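Local coordinates for butyryl-CoA dehydrogenase (PDB 6CXT), which belongs to the acyl-CoA dehydrogenase family of flavoproteins and binds flavin-adenine dinucleotide in a multi-subunit assembly, at residues Q255-L258 with N259-I262; G271-I275 with S276-A280; A286-G289 with V290-E293; R348-N351 with S352-A356. All coordinates share one frame; numbering follows the deposited sequence.

In the fold
All four contacts are local and belong to the C-terminal acyl-CoA dehydrogenase domain. Contacts 1 and 3 lie on neighbouring helices, 248-267 and 279-306; their centres are about 11 Å apart, and Leu258 and Cys261 touch Gly289, Met288 and Leu292. Contact 4, at the start of helix 351-359, lies about 13 Å from contact 1, centre to centre, and is joined to it by a hydrogen bond between Ser352 and Asp257. Contact 2 covers the turn into helix 279-306. There the Phe278 ring lies with one face over the FAD adenine. The centre of contact 2 is about 17 Å from that of contact 1. The side chain of Asp355 lies about 9 Å from a different FAD and about 13 Å from FK4.

Contact 1: Q255-L258 with N259-I262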
loop_
_atom_site.group_PDB
_atom_site.type_symbol
_atom_site.label_atom_id
_atom_site.label_comp_id
_atom_site.label_asym_id
_atom_site.label_seq_id
_atom_site.Cartn_x
_atom_site.Cartn_y
_atom_site.Cartn_z
ATOM N N GLN B 255 1.138 19.816 7.362
ATOM C CA GLN B 255 2.325 20.314 8.147
ATOM C C GLN B 255 1.945 20.353 9.617
ATOM O O GLN B 255 2.698 19.879 10.485
ATOM C CB GLN B 255 2.797 21.709 7.673
ATOM C CG GLN B 255 4.086 22.161 8.404
ATOM C CD GLN B 255 5.256 21.198 8.142
ATOM O OE1 GLN B 255 5.676 21.033 6.997
ATOM N NE2 GLN B 255 5.788 20.563 9.194
ATOM N N ARG B 256 0.720 20.802 9.898
ATOM C CA ARG B 256 0.199 20.806 11.262
ATOM C C ARG B 256 0.067 19.407 11.873
ATOM O O ARG B 256 0.531 19.182 12.998
ATOM C CB ARG B 256 -1.132 21.587 11.394
ATOM C CG ARG B 256 -1.665 21.548 12.848
ATOM C CD ARG B 256 -2.996 22.336 13.050
ATOM N NE ARG B 256 -4.060 21.809 12.183
ATOM C CZ ARG B 256 -4.611 22.459 11.148
ATOM N NH1 ARG B 256 -4.246 23.719 10.816
ATOM N NH2 ARG B 256 -5.593 21.860 10.468
ATOM N N ASP B 257 -0.569 18.475 11.161
ATOM C CA ASP B 257 -0.591 17.076 11.565
ATOM C C ASP B 257 0.817 16.554 11.915
ATOM O O ASP B 257 1.014 15.910 12.952
ATOM C CB ASP B 257 -1.117 16.163 10.421
ATOM C CG ASP B 257 -2.657 16.231 10.238
ATOM O OD1 ASP B 257 -3.373 16.811 11.122
ATOM O OD2 ASP B 257 -3.146 15.641 9.210
ATOM N N LEU B 258 1.757 16.803 11.033
ATOM C CA LEU B 258 3.130 16.302 11.208
ATOM C C LEU B 258 3.784 16.904 12.468
ATOM O O LEU B 258 4.351 16.175 13.273
ATOM C CB LEU B 258 3.955 16.608 9.978
ATOM C CG LEU B 258 5.441 16.220 10.025
ATOM C CD1 LEU B 258 5.578 14.704 10.262
ATOM C CD2 LEU B 258 6.117 16.595 8.694
ATOM N N ASN B 259 3.696 18.215 12.597
ATOM C CA ASN B 259 4.195 18.935 13.802
ATOM C C ASN B 259 3.602 18.400 15.064
ATOM O O ASN B 259 4.335 18.147 16.047
ATOM C CB ASN B 259 3.904 20.435 13.700
ATOM C CG ASN B 259 4.745 21.110 12.676
ATOM O OD1 ASN B 259 5.690 20.545 12.151
ATOM N ND2 ASN B 259 4.357 22.313 12.314
ATOM N N GLN B 260 2.282 18.198 15.072
ATOM C CA GLN B 260 1.611 17.571 16.222
ATOM C C GLN B 260 2.111 16.140 16.509
ATOM O O GLN B 260 2.363 15.789 17.662
ATOM C CB GLN B 260 0.064 17.550 16.087
ATOM C CG GLN B 260 -0.518 18.952 16.191
ATOM C CD GLN B 260 -1.978 19.029 15.768
ATOM O OE1 GLN B 260 -2.544 18.089 15.194
ATOM N NE2 GLN B 260 -2.569 20.182 15.993
ATOM N N CYS B 261 2.239 15.292 15.489
ATOM C CA CYS B 261 2.760 13.935 15.722
ATOM C C CYS B 261 4.224 13.944 16.275
ATOM O O CYS B 261 4.538 13.082 17.071
ATOM C CB CYS B 261 2.744 13.102 14.411
ATOM S SG CYS B 261 0.997 12.703 14.088
ATOM N N ILE B 262 5.058 14.855 15.807
ATOM C CA ILE B 262 6.485 14.870 16.226
ATOM C C ILE B 262 6.512 15.259 17.709
ATOM O O ILE B 262 7.102 14.557 18.539
ATOM C CB ILE B 262 7.313 15.826 15.361
ATOM C CG1 ILE B 262 7.440 15.251 13.907
ATOM C CG2 ILE B 262 8.701 16.054 15.979
ATOM C CD1 ILE B 262 8.003 16.285 12.944
HETATM O O HOH W 1 -4.170 18.846 12.788
HETATM O O HOH W 2 -1.993 15.392 14.352
#
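Gln255 NE2 donates to Asn259 OD1 at 3.0 Å, one helical turn on. Asn259 OD1 lies close to the amide plane of Gln255, but the donor stands well above the carbonyl plane of Asn259, and the two amides are turned 41° apart. The bend of Gln255 at chi2 (61°) carries its amide to Asn259. Its OE1 is held by Arg296. Backbone bonds run alongside, from Asn259 N to Gln255 O and from Gln260 N to Arg256 O, both at 2.9 Å.

Water 1 lies among three side chains. It accepts from Arg256 NE at 3.0 Å, at the edge of the guanidinium and in its plane. Asp257 OD1 and Gln260 OE1 are its other near neighbours. The guanidinium also reaches Gln76 O through NH1. Asp257 is buried, and its carboxylate takes hydrogen bonds from Ser330 and Ser352.

Packing completes the turn. The side chains of Arg256 and Gln260 run side by side, with Arg256 CG 3.5 Å from Gln260 NE2. Leu258 CG meets Ile262 CD1 at 3.9 Å, and both side chains also touch Ile285 of helix 279-306.

The helix thus has a polar flank and an apolar one. Several donors surround the Asp257 carboxylate, which would probably help to keep it ionised despite its burial.

Contact 2: G271-I275 with S276-A280; sequences GDKTI and SRFQA. With FAD (flavin-adenine dinucleotide), chain D.
Phe278 lies against both its own turn and the FAD adenine. Its CB is 3.6 Å from Ile275 O and equally near FAD C2A. With CG anti to the carbonyl carbon (chi1 -59°), the ring lies over the adenine. CG and CD1 sit near FAD N1A and C6A. CD2 is 3.5 Å from both Ile275 O and FAD C5A, and CE2 faces C5A and N7A. FAD C6A lies 3.5 Å from the ring plane, over its centre, so the two meet face to face. CE1 is 3.5 Å from FAD N6A and 3.6 Å from Lys273 CE. CZ, at the tip, lies near FAD N6A and Lys273 CG.

The backbone here makes a short 3-10 turn between strand 273-274 and helix 279-306, with Phe278 at the N-cap position. Two bonds close it: Arg277 N to Thr274 O, and Phe278 N to Ile275 O at 2.9 Å.

Lys273 CE also touches Arg277 CB, while water 3 links Lys273 NZ to Arg277 O. Ile275 CD1 lies 3.7 Å from FAD O4B. Ser276 OG and Arg277 NE bind the C-terminal carboxylate of Leu380 of the second subunit, and Thr274 OG1 binds Glu15 of the alpha/beta hydrolase fold chain.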
loop_
_atom_site.group_PDB
_atom_site.type_symbol
_atom_site.label_atom_id
_atom_site.label_comp_id
_atom_site.label_asym_id
_atom_site.label_seq_id
_atom_site.Cartn_x
_atom_site.Cartn_y
_atom_site.Cartn_z
ATOM N N GLY B 271 6.340 2.683 28.845
ATOM C CA GLY B 271 7.464 1.946 29.474
ATOM C C GLY B 271 8.811 2.677 29.493
ATOM O O GLY B 271 9.837 2.147 29.028
ATOM N N ASP B 272 8.813 3.906 29.991
ATOM C CA ASP B 272 10.080 4.627 30.234
ATOM C C ASP B 272 10.883 5.043 28.989
ATOM O O ASP B 272 12.047 5.424 29.118
ATOM C CB ASP B 272 10.989 3.854 31.238
ATOM C CG ASP B 272 10.216 3.347 32.487
ATOM O OD1 ASP B 272 9.305 4.059 32.987
ATOM O OD2 ASP B 272 10.530 2.233 32.973
ATOM N N LYS B 273 10.274 4.995 27.796
ATOM C CA LYS B 273 10.845 5.683 26.627
ATOM C C LYS B 273 9.777 6.504 25.888
ATOM O O LYS B 273 8.619 6.151 25.952
ATOM C CB LYS B 273 11.526 4.693 25.681
ATOM C CG LYS B 273 10.644 3.559 25.188
ATOM C CD LYS B 273 11.452 2.287 25.000
ATOM C CE LYS B 273 11.859 2.097 23.558
ATOM N NZ LYS B 273 12.813 0.961 23.461
ATOM N N THR B 274 10.166 7.554 25.179
ATOM C CA THR B 274 9.218 8.248 24.307
ATOM C C THR B 274 8.778 7.277 23.179
ATOM O O THR B 274 9.547 6.409 22.750
ATOM C CB THR B 274 9.831 9.503 23.721
ATOM O OG1 THR B 274 11.039 9.154 23.001
ATOM C CG2 THR B 274 10.172 10.448 24.884
ATOM N N ILE B 275 7.543 7.413 22.708
ATOM C CA ILE B 275 7.049 6.466 21.684
ATOM C C ILE B 275 7.807 6.656 20.376
ATOM O O ILE B 275 7.807 5.750 19.511
ATOM C CB ILE B 275 5.517 6.593 21.485
ATOM C CG1 ILE B 275 5.124 8.039 21.067
ATOM C CG2 ILE B 275 4.815 6.103 22.767
ATOM C CD1 ILE B 275 3.638 8.152 20.620
ATOM N N SER B 276 8.448 7.802 20.229
ATOM C CA SER B 276 9.399 8.081 19.102
ATOM C C SER B 276 10.501 7.043 18.989
ATOM O O SER B 276 11.132 6.912 17.946
ATOM C CB SER B 276 10.030 9.477 19.202
ATOM O OG SER B 276 10.956 9.471 20.307
ATOM N N ARG B 277 10.734 6.295 20.069
ATOM C CA ARG B 277 11.788 5.301 20.030
ATOM C C ARG B 277 11.314 3.990 19.392
ATOM O O ARG B 277 12.121 3.104 19.136
ATOM C CB ARG B 277 12.296 5.041 21.465
ATOM C CG ARG B 277 13.190 6.151 22.009
ATOM C CD ARG B 277 14.518 6.094 21.246
ATOM N NE ARG B 277 15.522 7.047 21.707
ATOM C CZ ARG B 277 16.286 6.929 22.809
ATOM N NH1 ARG B 277 16.179 5.884 23.632
ATOM N NH2 ARG B 277 17.176 7.891 23.079
ATOM N N PHE B 278 10.009 3.843 19.145
ATOM C CA PHE B 278 9.551 2.644 18.434
ATOM C C PHE B 278 9.511 2.979 16.958
ATOM O O PHE B 278 8.812 3.933 16.571
ATOM C CB PHE B 278 8.143 2.252 18.918
ATOM C CG PHE B 278 8.097 1.977 20.396
ATOM C CD1 PHE B 278 8.811 0.901 20.936
ATOM C CD2 PHE B 278 7.330 2.800 21.252
ATOM C CE1 PHE B 278 8.780 0.658 22.325
ATOM C CE2 PHE B 278 7.294 2.561 22.646
ATOM C CZ PHE B 278 8.026 1.492 23.168
ATOM N N GLN B 279 10.176 2.170 16.135
ATOM C CA GLN B 279 10.164 2.459 14.664
ATOM C C GLN B 279 8.771 2.324 14.054
ATOM O O GLN B 279 8.497 2.977 13.071
ATOM C CB GLN B 279 11.174 1.569 13.897
ATOM C CG GLN B 279 12.580 2.019 14.221
ATOM C CD GLN B 279 13.644 1.156 13.576
ATOM O OE1 GLN B 279 14.775 1.644 13.364
ATOM N NE2 GLN B 279 13.300 -0.042 13.178
ATOM N N ALA B 280 7.886 1.529 14.646
ATOM C CA ALA B 280 6.489 1.494 14.153
ATOM C C ALA B 280 5.850 2.879 14.200
ATOM O O ALA B 280 5.022 3.252 13.318
ATOM C CB ALA B 280 5.644 0.471 14.929
HETATM P PA FAD D . -0.114 4.786 23.390
HETATM O O1A FAD D . 0.102 3.445 24.063
HETATM O O2A FAD D . 0.330 6.122 23.962
HETATM O O5B FAD D . 0.407 4.643 21.854
HETATM C C5B FAD D . 0.548 5.782 20.975
HETATM C C4B FAD D . 1.253 5.233 19.717
HETATM O O4B FAD D . 2.527 4.646 20.087
HETATM C C3B FAD D . 0.423 4.138 19.057
HETATM O O3B FAD D . 0.695 4.285 17.657
HETATM C C2B FAD D . 1.116 2.847 19.546
HETATM O O2B FAD D . 0.884 1.696 18.696
HETATM C C1B FAD D . 2.604 3.302 19.643
HETATM N N9A FAD D . 3.319 2.393 20.563
HETATM C C8A FAD D . 3.200 2.323 21.916
HETATM N N7A FAD D . 3.953 1.272 22.398
HETATM C C5A FAD D . 4.541 0.655 21.335
HETATM C C6A FAD D . 5.461 -0.489 21.102
HETATM N N6A FAD D . 5.917 -1.277 22.139
HETATM N N1A FAD D . 5.811 -0.760 19.808
HETATM C C2A FAD D . 5.363 -0.027 18.732
HETATM N N3A FAD D . 4.546 1.038 18.894
HETATM C C4A FAD D . 4.108 1.412 20.128
HETATM N N1 FAD D . -8.947 0.659 27.725
HETATM C C2 FAD D . -9.497 -0.034 28.787
HETATM O O2 FAD D . -8.722 -0.271 29.754
HETATM N N3 FAD D . -10.797 -0.443 28.833
HETATM C C4 FAD D . -11.657 -0.134 27.842
HETATM O O4 FAD D . -12.829 -0.505 27.908
HETATM C C4X FAD D . -11.140 0.632 26.655
HETATM N N5 FAD D . -11.929 1.015 25.626
HETATM C C5X FAD D . -11.476 1.767 24.585
HETATM C C6 FAD D . -12.393 2.122 23.560
HETATM C C7 FAD D . -11.947 2.918 22.484
HETATM C C7M FAD D . -12.937 3.322 21.420
HETATM C C8 FAD D . -10.546 3.368 22.419
HETATM C C8M FAD D . -10.067 4.195 21.272
HETATM C C9 FAD D . -9.622 2.992 23.416
HETATM C C9A FAD D . -10.060 2.194 24.498
HETATM N N10 FAD D . -9.180 1.808 25.559
HETATM C C10 FAD D . -9.709 1.030 26.647
HETATM C "C1'" FAD D . -7.782 2.214 25.577
HETATM C "C2'" FAD D . -7.002 1.389 24.527
HETATM O "O2'" FAD D . -6.821 0.010 24.893
HETATM C "C3'" FAD D . -5.701 2.114 24.223
HETATM O "O3'" FAD D . -6.066 3.347 23.569
HETATM C "C4'" FAD D . -4.598 1.347 23.474
HETATM O "O4'" FAD D . -4.069 0.270 24.314
HETATM C "C5'" FAD D . -3.437 2.275 23.090
HETATM O "O5'" FAD D . -3.033 2.988 24.266
HETATM P P FAD D . -2.867 4.551 24.192
HETATM O O1P FAD D . -2.370 5.078 25.541
HETATM O O2P FAD D . -4.105 5.249 23.662
HETATM O O3P FAD D . -1.704 4.868 23.132
HETATM O O HOH W 3 12.616 0.804 20.591
#

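Contact 3: A286-G289 with V290-E293; sequences ADMG and VRLE
Arg291 folds back over the preceding turn and lays one face of its guanidinium on the backbone. Asp287 O sits 3.6 Å from the guanidinium plane, over its centre, and Met288 N lies nearer the rim. A bend at chi3 (-48°) turns the group back in this way. Its NH1 then meets Asp287 CB at 3.6 Å, while NH2 meets Met288 CG, also at 3.6 Å.

Asp287 O is also the acceptor for Arg291 N at 2.9 Å. The same carbonyl therefore takes the helix bond and lies beneath the guanidinium. The charged ends of the two residues have other partners. Arg291 NH2 forms a salt bridge with Asp333. Asp287 OD1 forms one with Arg370 of the second subunit, and its OD2 stays 4.9 Å from Arg291 NH1.

Val290 CG2 rests 3.2 Å from Ala286 O, the carbonyl that accepts from Val290 N. Leu292 CB lies equally close to Met288 O.

The segment is part of helix 279-306. Met288 and Arg291 face helix 313-338, and Leu292 packs on Met254, Gln255 and Leu258 of helix 248-267. Ala286, Val290 and Glu293 pack against the second subunit, so these two turns lie between the neighbouring helices and a subunit interface.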
loop_
_atom_site.group_PDB
_atom_site.type_symbol
_atom_site.label_atom_id
_atom_site.label_comp_id
_atom_site.label_asym_id
_atom_site.label_seq_id
_atom_site.Cartn_x
_atom_site.Cartn_y
_atom_site.Cartn_z
ATOM N N ALA B 286 8.081 9.411 9.665
ATOM C CA ALA B 286 8.996 9.706 8.577
ATOM C C ALA B 286 8.224 9.702 7.220
ATOM O O ALA B 286 8.385 10.579 6.400
ATOM C CB ALA B 286 10.111 8.671 8.521
ATOM N N ASP B 287 7.356 8.721 7.054
ATOM C CA ASP B 287 6.579 8.636 5.805
ATOM C C ASP B 287 5.565 9.760 5.692
ATOM O O ASP B 287 5.290 10.202 4.577
ATOM C CB ASP B 287 5.867 7.287 5.685
ATOM C CG ASP B 287 6.798 6.130 5.363
ATOM O OD1 ASP B 287 7.926 6.327 4.831
ATOM O OD2 ASP B 287 6.408 4.964 5.706
ATOM N N MET B 288 5.005 10.250 6.802
ATOM C CA MET B 288 4.170 11.467 6.724
ATOM C C MET B 288 5.029 12.623 6.212
ATOM O O MET B 288 4.583 13.437 5.383
ATOM C CB MET B 288 3.606 11.825 8.119
ATOM C CG MET B 288 2.635 10.809 8.691
ATOM S SD MET B 288 2.213 11.179 10.435
ATOM C CE MET B 288 1.271 12.684 10.186
ATOM N N GLY B 289 6.274 12.715 6.691
ATOM C CA GLY B 289 7.155 13.828 6.237
ATOM C C GLY B 289 7.483 13.689 4.740
ATOM O O GLY B 289 7.488 14.674 3.981
ATOM N N VAL B 290 7.743 12.462 4.325
ATOM C CA VAL B 290 8.046 12.196 2.905
ATOM C C VAL B 290 6.841 12.591 2.000
ATOM O O VAL B 290 6.991 13.347 1.010
ATOM C CB VAL B 290 8.422 10.726 2.680
ATOM C CG1 VAL B 290 8.594 10.432 1.158
ATOM C CG2 VAL B 290 9.717 10.380 3.472
ATOM N N ARG B 291 5.684 12.056 2.346
ATOM C CA ARG B 291 4.496 12.314 1.532
ATOM C C ARG B 291 4.142 13.815 1.519
ATOM O O ARG B 291 3.698 14.323 0.492
ATOM C CB ARG B 291 3.319 11.469 2.039
ATOM C CG ARG B 291 3.521 9.966 1.716
ATOM C CD ARG B 291 2.210 9.198 2.069
ATOM N NE ARG B 291 1.702 9.568 3.431
ATOM C CZ ARG B 291 1.815 8.817 4.542
ATOM N NH1 ARG B 291 2.447 7.653 4.502
ATOM N NH2 ARG B 291 1.307 9.277 5.704
ATOM N N LEU B 292 4.414 14.517 2.627
ATOM C CA LEU B 292 4.171 15.932 2.675
ATOM C C LEU B 292 5.160 16.734 1.812
ATOM O O LEU B 292 4.754 17.639 1.055
ATOM C CB LEU B 292 4.206 16.413 4.134
ATOM C CG LEU B 292 4.064 17.937 4.328
ATOM C CD1 LEU B 292 2.753 18.444 3.667
ATOM C CD2 LEU B 292 4.001 18.220 5.831
ATOM N N GLU B 293 6.458 16.427 1.908
ATOM C CA GLU B 293 7.425 17.132 1.025
ATOM C C GLU B 293 7.045 16.942 -0.437
ATOM O O GLU B 293 7.036 17.897 -1.222
ATOM C CB GLU B 293 8.894 16.699 1.257
ATOM C CG GLU B 293 9.850 17.600 0.460
ATOM C CD GLU B 293 11.261 17.017 0.307
ATOM O OE1 GLU B 293 11.520 16.349 -0.719
ATOM O OE2 GLU B 293 12.098 17.197 1.229
#

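Contact 4: R348-N351 with S352-A356. With EDO (1,2-ethanediol), chain E.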
loop_
_atom_site.group_PDB
_atom_site.type_symbol
_atom_site.label_atom_id
_atom_site.label_comp_id
_atom_site.label_asym_id
_atom_site.label_seq_id
_atom_site.Cartn_x
_atom_site.Cartn_y
_atom_site.Cartn_z
ATOM N N ARG B 348 -8.031 16.775 19.405
ATOM C CA ARG B 348 -7.888 17.759 18.312
ATOM C C ARG B 348 -7.053 17.270 17.103
ATOM O O ARG B 348 -6.228 17.988 16.480
ATOM C CB ARG B 348 -7.523 19.157 18.809
ATOM C CG ARG B 348 -6.362 19.334 19.742
ATOM C CD ARG B 348 -6.317 20.796 20.211
ATOM N NE ARG B 348 -4.951 21.346 20.129
ATOM C CZ ARG B 348 -4.468 22.083 19.122
ATOM N NH1 ARG B 348 -5.221 22.409 18.059
ATOM N NH2 ARG B 348 -3.210 22.510 19.186
ATOM N N VAL B 349 -7.275 16.007 16.814
ATOM C CA VAL B 349 -6.569 15.317 15.745
ATOM C C VAL B 349 -7.528 14.763 14.687
ATOM O O VAL B 349 -7.156 14.646 13.494
ATOM C CB VAL B 349 -5.741 14.188 16.458
ATOM C CG1 VAL B 349 -5.481 12.963 15.613
ATOM C CG2 VAL B 349 -4.428 14.831 16.947
ATOM N N ASN B 350 -8.706 14.364 15.112
ATOM C CA ASN B 350 -9.547 13.490 14.253
ATOM C C ASN B 350 -10.299 14.320 13.181
ATOM O O ASN B 350 -10.953 13.747 12.317
ATOM C CB ASN B 350 -10.465 12.553 15.070
ATOM C CG ASN B 350 -11.499 13.297 15.898
ATOM O OD1 ASN B 350 -11.890 14.439 15.574
ATOM N ND2 ASN B 350 -12.016 12.637 16.933
ATOM N N ASN B 351 -10.169 15.654 13.193
ATOM C CA ASN B 351 -10.746 16.443 12.055
ATOM C C ASN B 351 -9.976 16.253 10.747
ATOM O O ASN B 351 -10.561 16.365 9.670
ATOM C CB ASN B 351 -10.804 17.929 12.364
ATOM C CG ASN B 351 -11.947 18.248 13.269
ATOM O OD1 ASN B 351 -13.008 17.624 13.212
ATOM N ND2 ASN B 351 -11.714 19.157 14.160
ATOM N N SER B 352 -8.708 15.885 10.816
ATOM C CA SER B 352 -7.967 15.703 9.596
ATOM C C SER B 352 -8.587 14.581 8.775
ATOM O O SER B 352 -8.781 14.797 7.569
ATOM C CB SER B 352 -6.469 15.387 9.844
ATOM O OG SER B 352 -5.985 16.509 10.501
ATOM N N ILE B 353 -8.835 13.391 9.360
ATOM C CA ILE B 353 -9.356 12.302 8.518
ATOM C C ILE B 353 -10.766 12.660 7.973
ATOM O O ILE B 353 -11.085 12.350 6.810
ATOM C CB ILE B 353 -9.389 10.903 9.213
ATOM C CG1 ILE B 353 -9.758 9.771 8.229
ATOM C CG2 ILE B 353 -10.313 10.891 10.461
ATOM C CD1 ILE B 353 -8.915 9.673 6.906
ATOM N N LYS B 354 -11.584 13.277 8.824
ATOM C CA LYS B 354 -12.973 13.623 8.434
ATOM C C LYS B 354 -12.967 14.592 7.253
ATOM O O LYS B 354 -13.756 14.440 6.313
ATOM C CB LYS B 354 -13.728 14.211 9.647
ATOM C CG LYS B 354 -13.995 13.133 10.717
ATOM C CD LYS B 354 -14.952 13.657 11.769
ATOM C CE LYS B 354 -14.225 14.640 12.671
ATOM N NZ LYS B 354 -15.274 15.258 13.537
ATOM N N ASP B 355 -12.055 15.541 7.290
ATOM C CA ASP B 355 -11.935 16.550 6.241
ATOM C C ASP B 355 -11.261 15.999 5.037
ATOM O O ASP B 355 -11.670 16.306 3.903
ATOM C CB ASP B 355 -11.164 17.792 6.754
ATOM C CG ASP B 355 -11.921 18.502 7.875
ATOM O OD1 ASP B 355 -13.136 18.201 8.135
ATOM O OD2 ASP B 355 -11.319 19.386 8.524
ATOM N N ALA B 356 -10.230 15.162 5.254
ATOM C CA ALA B 356 -9.455 14.596 4.165
ATOM C C ALA B 356 -10.311 13.728 3.246
ATOM O O ALA B 356 -10.112 13.722 2.008
ATOM C CB ALA B 356 -8.251 13.777 4.680
HETATM C C1 EDO E . -14.826 22.176 10.331
HETATM O O1 EDO E . -15.137 23.176 9.349
HETATM C C2 EDO E . -13.313 21.939 10.563
HETATM O O2 EDO E . -12.787 21.529 9.280
HETATM O O HOH W 4 -6.871 17.927 13.167
HETATM O O HOH W 5 -7.450 12.543 11.807
HETATM O O HOH W 6 -14.345 17.769 10.574
#
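The Asn351 amide meets Lys354, the Asp355 carboxylate meets a 1,2-ethanediol, and water 6 links the two. The Lys354 side chain crosses that of Asn351, and its NZ makes a weak 3.3 Å hydrogen bond to Asn351 OD1. A bend at chi3 (-74°) brings Lys354 CE equally close to that oxygen. Water 6 donates to Asn351 OD1 and, at 2.8 Å, to Asp355 OD1. The other carboxylate oxygen, Asp355 OD2, accepts from 1,2-ethanediol O2 at 2.7 Å; the diol probably comes from the crystallisation liquor. Leu204 N also binds Asp355 OD1.

The Asn350 side chain lies beside that of Lys354 and points the same way, with OD1 3.7 Å from Lys354 CE. Its ND2 is held by Tyr343 O and Asp345 OD1 of the same chain. The aliphatic part of Lys354 also covers Asn350 O, and Ile353 CG2 lies 3.5 Å from the same carbonyl.

The backbone closes the first turn with Asp355 N to Asn351 O at 2.9 Å. Ser352 N makes a weak bond to Val349 O. Water 5 bridges Val349 O and Ile353 N. Ser352 OG, the partner of Asp257 in contact 1, accepts from water 4.

Tyr343 of the fourth subunit binds Lys354 O, and Leu202 of that subunit packs on Lys354. This is the N-terminal turn of helix 351-359 in the acyl-CoA dehydrogenase C-terminal domain, entered from a loop at a subunit interface, with waters bonded to its first residues.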